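Local coordinates for protein 4-hydroxybutyrate CoA-transferase (PDB 3D3U) that probably transfers coenzyme A between acyl-CoA thioesters and small carboxylates such as acetate or 4-hydroxybutyrate, at residues 222-225 with 226-230; 388-392 with 393-397; 10-14 with 15-19. All blocks are in the same frame, centred on the assembly; numbering follows the deposited sequence.

Three local contacts, each made by one unbroken run of chain, illustrate how helix ends and hairpins are secured. From the N terminus, interaction 3 comes first: residues 10-19 leave helix 4-10 and start helix 14-21. Interaction 1 follows at residues 222-230, where helix 219-226 passes into the loop before strand 235-237. Interaction 2 is last, a hairpin of strands 388-391 and 394-397 at one border of the mixed sheet, closed by the turn from Thr391 to Gly394. The three lie in series, neither nesting nor crossing. Interactions 1 and 2 have centres about 16 Å apart and both neighbour helix 194-204; interaction 3, beside the parallel sheet, lies about 46 Å from interaction 1, centre to centre.

Interaction 1 (222-225 with 226-230); sequences DAVL and RALEG
Val224 and Leu228 run alongside each other, four residues apart where helix 219-226 gives way to the loop. The touching branch of the valine is CG1, set anti to the backbone N (chi1 -176°), and it faces Leu228 CD1. Leu225 reaches the same methyl from another direction, its CD1 standing 4.1 Å from Leu228 CD1, so that three apolar side chains share one patch.

Main-chain bonds carry the helix through this stretch. Arg226 N donates to Asp222 O at 3.1 Å, and Ala227 N to Ala223 O at 2.9 Å, both in the i to i+4 pattern of an alpha helix. Leu228 N donates to Leu225 O, three residues back, at 3.1 Å. A type I beta turn from Arg226 to Glu229 then leads the chain away, its closing bond from Glu229 N to Arg226 O being weak.

A salt bridge spans the ends of that turn. Arg226 NH1 donates to Glu229 OE1 at 3.0 Å and 163°, with the carboxylate oxygen at the edge of the guanidinium and in its plane. Asp222 OD2 is 4.5 Å from Arg226 NE, too far for an ion pair, though the opposite charges may still attract.

Further out, Leu225 packs on Arg247 and Met248 of helix 243-251, while Ala223 and Ala227 face helix 194-204. Arg247 also brings a second guanidinium close to that of Arg226. Long, weak ion pairs from Asp222 OD1 to Arg247 and from Glu229 OE1 to Lys251 may offset this crowding of positive charge. Within the contact itself, the one bond to Glu229 fixes how the Arg226 guanidinium is turned, with Asp222 perhaps adding a weaker electrostatic attraction.

Interaction 2 (388-392 with 393-397); sequences YVVTE and YGVAR
Val389 and Ala396 exchange two main-chain hydrogen bonds, 3.1 Å from Val389 N to Ala396 O and 2.8 Å from Ala396 N to Val389 O. Thr391 and Gly394 form the other hydrogen-bonded pair: Thr391 N reaches Gly394 O at 3.0 Å, and Gly394 N returns to Thr391 O.

Apolar contacts run along both faces. Val390 CG2 lies 4.4 Å from Val395 CG2, and Tyr388 CD2 is 4.1 Å from Val395 CG1. The Tyr388 ring continues beside Arg397, both side chains leaving the sheet in a common direction with ring and guanidinium planes nearly perpendicular (87°); Tyr388 CE2 touches CB of Arg397 at 3.9 Å. Val389 and Ala396 pair on the other face, which helix 403-413 covers through Leu410.

The motif is a tight beta hairpin, its type I turn running from Thr391 to Gly394 and its second strand bordering the mixed sheet. Strand 388-391 is bonded on its other side to strand 352-356.

At the turn the interactions are CH-pi and polar. Glu392 CG sits over one face of the Tyr393 ring, 3.8 Å from the centroid, placed there by a first torsion that sets it between the backbone N and the carbonyl carbon (chi1 72°). A bend at chi2 (-92°) then turns the carboxylate, which is held elsewhere, OE1 bonding Ser359 OG, just as Thr391 OG1 bonds Phe357 O, and Arg419 makes a cation-pi contact with Tyr393.

Interaction 3 (10-14 with 15-19); sequences RVCSA and DEAVV
Ser13 OG is engaged twice by Glu16. It accepts a nearly straight hydrogen bond from Glu16 N (2.7 Å, 165°) and makes a weak one to Glu16 OE1 at 3.2 Å. The serine hydroxyl can turn back to the helix because OG lies between the backbone N and the carbonyl carbon (chi1 68°). In return, OE1 lies against Ser13 N, although the modelled separation is too short to be taken literally. This reciprocal pattern is a capping box, with Ser13 as N-cap of helix 14-21: each residue's side chain accepts from the other's backbone N-H.

Regular helical bonding then takes over. Ala17 N donates to Ser13 O at 3.0 Å, and Val18 N to Ala14 O at 2.8 Å. Just ahead of the cap, Cys12 turns its thiol inward, SG touching Ala17 CB at 3.7 Å.

Outside the contact, Asp15 forms a salt bridge with Arg46 and a hydrogen bond with Gln47. Ala14, Asp15 and Val18 rest on Ala43 of helix 38-46, while Cys12 and Ala17 pack on His176 of strand 176-180, so the capped end lies between that helix and a border strand of the parallel sheet.

Interaction 1 (222-225 with 226-230)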
loop_
_atom_site.group_PDB
_atom_site.type_symbol
_atom_site.label_atom_id
_atom_site.label_comp_id
_atom_site.label_asym_id
_atom_site.label_seq_id
_atom_site.Cartn_x
_atom_site.Cartn_y
_atom_site.Cartn_z
ATOM N N ASP A 222 -9.633 -6.794 7.790
ATOM C CA ASP A 222 -11.013 -6.513 8.064
ATOM C C ASP A 222 -11.437 -7.306 9.245
ATOM O O ASP A 222 -12.348 -6.905 9.920
ATOM C CB ASP A 222 -11.898 -6.871 6.886
ATOM C CG ASP A 222 -13.315 -6.412 7.062
ATOM O OD1 ASP A 222 -13.633 -5.233 6.776
ATOM O OD2 ASP A 222 -14.202 -7.183 7.503
ATOM N N ALA A 223 -10.792 -8.432 9.514
ATOM C CA ALA A 223 -11.124 -9.211 10.714
ATOM C C ALA A 223 -10.670 -8.423 11.900
ATOM O O ALA A 223 -11.427 -8.346 12.912
ATOM C CB ALA A 223 -10.470 -10.588 10.725
ATOM N N VAL A 224 -9.478 -7.811 11.770
ATOM C CA VAL A 224 -8.835 -7.221 12.927
ATOM C C VAL A 224 -9.673 -6.086 13.359
ATOM O O VAL A 224 -9.902 -5.916 14.550
ATOM C CB VAL A 224 -7.554 -6.534 12.636
ATOM C CG1 VAL A 224 -6.946 -6.050 13.951
ATOM C CG2 VAL A 224 -6.639 -7.409 11.917
ATOM N N LEU A 225 -10.091 -5.264 12.397
ATOM C CA LEU A 225 -10.891 -4.114 12.701
ATOM C C LEU A 225 -12.252 -4.546 13.239
ATOM O O LEU A 225 -12.763 -3.895 14.108
ATOM C CB LEU A 225 -11.086 -3.339 11.436
ATOM C CG LEU A 225 -10.313 -2.100 11.050
ATOM C CD1 LEU A 225 -8.983 -2.142 11.787
ATOM C CD2 LEU A 225 -10.287 -2.303 9.534
ATOM N N ARG A 226 -12.825 -5.666 12.760
ATOM C CA ARG A 226 -14.024 -6.245 13.404
ATOM C C ARG A 226 -13.769 -6.526 14.869
ATOM O O ARG A 226 -14.545 -6.080 15.715
ATOM C CB ARG A 226 -14.590 -7.468 12.707
ATOM C CG ARG A 226 -15.572 -7.202 11.533
ATOM C CD ARG A 226 -16.649 -6.085 11.745
ATOM N NE ARG A 226 -17.271 -5.844 10.437
ATOM C CZ ARG A 226 -18.240 -4.947 10.087
ATOM N NH1 ARG A 226 -18.787 -4.059 10.932
ATOM N NH2 ARG A 226 -18.662 -4.959 8.828
ATOM N N ALA A 227 -12.660 -7.199 15.213
ATOM C CA ALA A 227 -12.300 -7.477 16.642
ATOM C C ALA A 227 -12.115 -6.192 17.475
ATOM O O ALA A 227 -12.020 -6.234 18.692
ATOM C CB ALA A 227 -11.020 -8.371 16.708
ATOM N N LEU A 228 -12.015 -5.025 16.860
ATOM C CA LEU A 228 -11.593 -3.846 17.683
ATOM C C LEU A 228 -12.789 -2.898 17.966
ATOM O O LEU A 228 -12.596 -1.726 18.351
ATOM C CB LEU A 228 -10.414 -3.103 16.989
ATOM C CG LEU A 228 -9.086 -3.870 16.872
ATOM C CD1 LEU A 228 -8.395 -3.600 15.602
ATOM C CD2 LEU A 228 -8.102 -3.658 18.022
ATOM N N GLU A 229 -13.998 -3.397 17.704
ATOM C CA GLU A 229 -15.160 -2.563 17.860
ATOM C C GLU A 229 -15.414 -2.152 19.337
ATOM O O GLU A 229 -16.055 -1.129 19.576
ATOM C CB GLU A 229 -16.421 -3.138 17.138
ATOM C CG GLU A 229 -16.226 -3.473 15.648
ATOM C CD GLU A 229 -17.521 -3.547 14.863
ATOM O OE1 GLU A 229 -17.490 -3.599 13.581
ATOM O OE2 GLU A 229 -18.569 -3.490 15.520
ATOM N N GLY A 230 -14.836 -2.877 20.308
ATOM C CA GLY A 230 -14.762 -2.418 21.696
ATOM C C GLY A 230 -13.552 -1.589 22.122
ATOM O O GLY A 230 -13.287 -1.412 23.336
#

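Interaction 2 (388-392 with 393-397)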
loop_
_atom_site.group_PDB
_atom_site.type_symbol
_atom_site.label_atom_id
_atom_site.label_comp_id
_atom_site.label_asym_id
_atom_site.label_seq_id
_atom_site.Cartn_x
_atom_site.Cartn_y
_atom_site.Cartn_z
ATOM N N TYR A 388 5.269 -10.703 17.869
ATOM C CA TYR A 388 4.195 -11.685 17.952
ATOM C C TYR A 388 3.799 -12.352 16.629
ATOM O O TYR A 388 4.023 -11.808 15.559
ATOM C CB TYR A 388 2.930 -11.064 18.501
ATOM C CG TYR A 388 3.153 -10.503 19.803
ATOM C CD1 TYR A 388 3.294 -9.167 19.964
ATOM C CD2 TYR A 388 3.218 -11.323 20.888
ATOM C CE1 TYR A 388 3.504 -8.641 21.168
ATOM C CE2 TYR A 388 3.444 -10.818 22.166
ATOM C CZ TYR A 388 3.593 -9.467 22.298
ATOM O OH TYR A 388 3.836 -8.954 23.566
ATOM N N VAL A 389 3.180 -13.531 16.746
ATOM C CA VAL A 389 2.678 -14.292 15.621
ATOM C C VAL A 389 1.356 -14.867 16.058
ATOM O O VAL A 389 1.257 -15.446 17.163
ATOM C CB VAL A 389 3.623 -15.468 15.283
ATOM C CG1 VAL A 389 3.215 -16.140 14.045
ATOM C CG2 VAL A 389 4.985 -14.967 15.117
ATOM N N VAL A 390 0.348 -14.755 15.190
ATOM C CA VAL A 390 -1.027 -15.069 15.552
ATOM C C VAL A 390 -1.606 -15.942 14.485
ATOM O O VAL A 390 -1.457 -15.624 13.315
ATOM C CB VAL A 390 -1.858 -13.774 15.580
ATOM C CG1 VAL A 390 -3.337 -14.097 15.735
ATOM C CG2 VAL A 390 -1.387 -12.816 16.651
ATOM N N THR A 391 -2.320 -16.980 14.877
ATOM C CA THR A 391 -3.049 -17.851 13.948
ATOM C C THR A 391 -4.416 -18.072 14.522
ATOM O O THR A 391 -4.654 -17.845 15.728
ATOM C CB THR A 391 -2.321 -19.183 13.929
ATOM O OG1 THR A 391 -1.317 -19.136 12.918
ATOM C CG2 THR A 391 -3.185 -20.328 13.493
ATOM N N GLU A 392 -5.344 -18.561 13.731
ATOM C CA GLU A 392 -6.567 -19.007 14.395
ATOM C C GLU A 392 -6.325 -19.789 15.695
ATOM O O GLU A 392 -7.209 -19.875 16.489
ATOM C CB GLU A 392 -7.477 -19.827 13.497
ATOM C CG GLU A 392 -6.976 -21.203 13.181
ATOM C CD GLU A 392 -6.135 -21.267 11.889
ATOM O OE1 GLU A 392 -6.087 -22.436 11.235
ATOM O OE2 GLU A 392 -5.546 -20.162 11.540
ATOM N N TYR A 393 -5.151 -20.352 15.953
ATOM C CA TYR A 393 -5.058 -21.162 17.162
ATOM C C TYR A 393 -4.405 -20.390 18.236
ATOM O O TYR A 393 -4.200 -20.954 19.326
ATOM C CB TYR A 393 -4.311 -22.492 16.987
ATOM C CG TYR A 393 -5.069 -23.380 16.100
ATOM C CD1 TYR A 393 -6.165 -24.121 16.588
ATOM C CD2 TYR A 393 -4.778 -23.429 14.744
ATOM C CE1 TYR A 393 -6.918 -24.946 15.777
ATOM C CE2 TYR A 393 -5.556 -24.219 13.897
ATOM C CZ TYR A 393 -6.621 -24.973 14.430
ATOM O OH TYR A 393 -7.334 -25.800 13.574
ATOM N N GLY A 394 -4.055 -19.138 17.987
ATOM C CA GLY A 394 -3.632 -18.348 19.150
ATOM C C GLY A 394 -2.361 -17.626 18.932
ATOM O O GLY A 394 -1.940 -17.480 17.767
ATOM N N VAL A 395 -1.753 -17.193 20.045
ATOM C CA VAL A 395 -0.669 -16.197 20.034
ATOM C C VAL A 395 0.672 -16.829 20.308
ATOM O O VAL A 395 0.708 -17.848 20.891
ATOM C CB VAL A 395 -0.939 -15.113 21.031
ATOM C CG1 VAL A 395 0.135 -14.070 20.955
ATOM C CG2 VAL A 395 -2.285 -14.402 20.704
ATOM N N ALA A 396 1.778 -16.266 19.807
ATOM C CA ALA A 396 3.146 -16.708 20.160
ATOM C C ALA A 396 4.019 -15.521 20.336
ATOM O O ALA A 396 4.146 -14.782 19.401
ATOM C CB ALA A 396 3.743 -17.591 19.086
ATOM N N ARG A 397 4.617 -15.372 21.516
ATOM C CA ARG A 397 5.556 -14.307 21.792
ATOM C C ARG A 397 6.926 -14.716 21.375
ATOM O O ARG A 397 7.432 -15.773 21.791
ATOM C CB ARG A 397 5.610 -13.911 23.258
ATOM C CG ARG A 397 6.766 -12.868 23.699
ATOM C CD ARG A 397 6.616 -12.369 25.199
ATOM N NE ARG A 397 5.163 -12.220 25.427
ATOM C CZ ARG A 397 4.332 -13.218 25.805
ATOM N NH1 ARG A 397 3.001 -13.015 25.906
ATOM N NH2 ARG A 397 4.850 -14.421 26.102
#

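Interaction 3 (10-14 with 15-19)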
loop_
_atom_site.group_PDB
_atom_site.type_symbol
_atom_site.label_atom_id
_atom_site.label_comp_id
_atom_site.label_asym_id
_atom_site.label_seq_id
_atom_site.Cartn_x
_atom_site.Cartn_y
_atom_site.Cartn_z
ATOM N N ARG A 10 -2.682 23.687 -22.436
ATOM C CA ARG A 10 -1.907 22.424 -22.244
ATOM C C ARG A 10 -2.802 21.198 -22.313
ATOM O O ARG A 10 -2.338 20.055 -22.203
ATOM C CB ARG A 10 -1.272 22.432 -20.853
ATOM C CG ARG A 10 0.214 22.951 -20.720
ATOM C CD ARG A 10 0.380 23.935 -19.556
ATOM N NE ARG A 10 1.669 23.940 -18.914
ATOM C CZ ARG A 10 2.708 24.619 -19.335
ATOM N NH1 ARG A 10 2.696 25.367 -20.455
ATOM N NH2 ARG A 10 3.809 24.528 -18.644
ATOM N N VAL A 11 -4.111 21.437 -22.425
ATOM C CA VAL A 11 -5.078 20.324 -22.670
ATOM C C VAL A 11 -5.030 19.704 -24.123
ATOM O O VAL A 11 -4.937 20.448 -25.103
ATOM C CB VAL A 11 -6.529 20.639 -22.146
ATOM C CG1 VAL A 11 -6.843 21.959 -22.438
ATOM C CG2 VAL A 11 -7.549 19.790 -22.761
ATOM N N CYS A 12 -4.995 18.357 -24.215
ATOM C CA CYS A 12 -5.034 17.590 -25.457
ATOM C C CYS A 12 -5.802 16.294 -25.222
ATOM O O CYS A 12 -6.441 16.115 -24.199
ATOM C CB CYS A 12 -3.632 17.321 -26.016
ATOM S SG CYS A 12 -2.442 16.785 -24.757
ATOM N N SER A 13 -5.774 15.413 -26.206
ATOM C CA SER A 13 -6.392 14.113 -26.108
ATOM C C SER A 13 -5.325 13.256 -25.568
ATOM O O SER A 13 -4.151 13.551 -25.675
ATOM C CB SER A 13 -6.754 13.553 -27.515
ATOM O OG SER A 13 -5.583 13.244 -28.277
ATOM N N ALA A 14 -5.737 12.125 -25.065
ATOM C CA ALA A 14 -4.788 11.165 -24.659
ATOM C C ALA A 14 -3.823 10.924 -25.833
ATOM O O ALA A 14 -2.581 10.949 -25.646
ATOM C CB ALA A 14 -5.491 9.927 -24.256
ATOM N N ASP A 15 -4.384 10.750 -27.029
ATOM C CA ASP A 15 -3.593 10.256 -28.184
ATOM C C ASP A 15 -2.565 11.282 -28.589
ATOM O O ASP A 15 -1.392 10.954 -28.871
ATOM C CB ASP A 15 -4.459 9.963 -29.405
ATOM C CG ASP A 15 -5.445 8.722 -29.220
ATOM O OD1 ASP A 15 -5.057 7.589 -29.648
ATOM O OD2 ASP A 15 -6.627 8.788 -28.713
ATOM N N GLU A 16 -2.968 12.555 -28.558
ATOM C CA GLU A 16 -2.043 13.600 -28.913
ATOM C C GLU A 16 -0.934 13.647 -27.882
ATOM O O GLU A 16 0.268 13.834 -28.230
ATOM C CB GLU A 16 -2.728 14.922 -29.015
ATOM C CG GLU A 16 -3.943 15.016 -29.893
ATOM C CD GLU A 16 -4.733 16.282 -29.549
ATOM O OE1 GLU A 16 -5.150 16.453 -28.354
ATOM O OE2 GLU A 16 -4.911 17.148 -30.462
ATOM N N ALA A 17 -1.310 13.453 -26.622
ATOM C CA ALA A 17 -0.261 13.331 -25.560
ATOM C C ALA A 17 0.699 12.088 -25.643
ATOM O O ALA A 17 1.901 12.243 -25.582
ATOM C CB ALA A 17 -0.829 13.491 -24.226
ATOM N N VAL A 18 0.176 10.887 -25.822
ATOM C CA VAL A 18 1.034 9.764 -26.223
ATOM C C VAL A 18 1.949 10.139 -27.383
ATOM O O VAL A 18 3.188 10.021 -27.324
ATOM C CB VAL A 18 0.211 8.545 -26.731
ATOM C CG1 VAL A 18 1.071 7.564 -27.393
ATOM C CG2 VAL A 18 -0.477 7.882 -25.638
ATOM N N VAL A 19 1.364 10.574 -28.468
ATOM C CA VAL A 19 2.284 10.793 -29.544
ATOM C C VAL A 19 3.360 11.823 -29.271
ATOM O O VAL A 19 4.473 11.552 -29.639
ATOM C CB VAL A 19 1.658 11.053 -30.843
ATOM C CG1 VAL A 19 2.750 11.329 -31.841
ATOM C CG2 VAL A 19 0.874 9.827 -31.228
#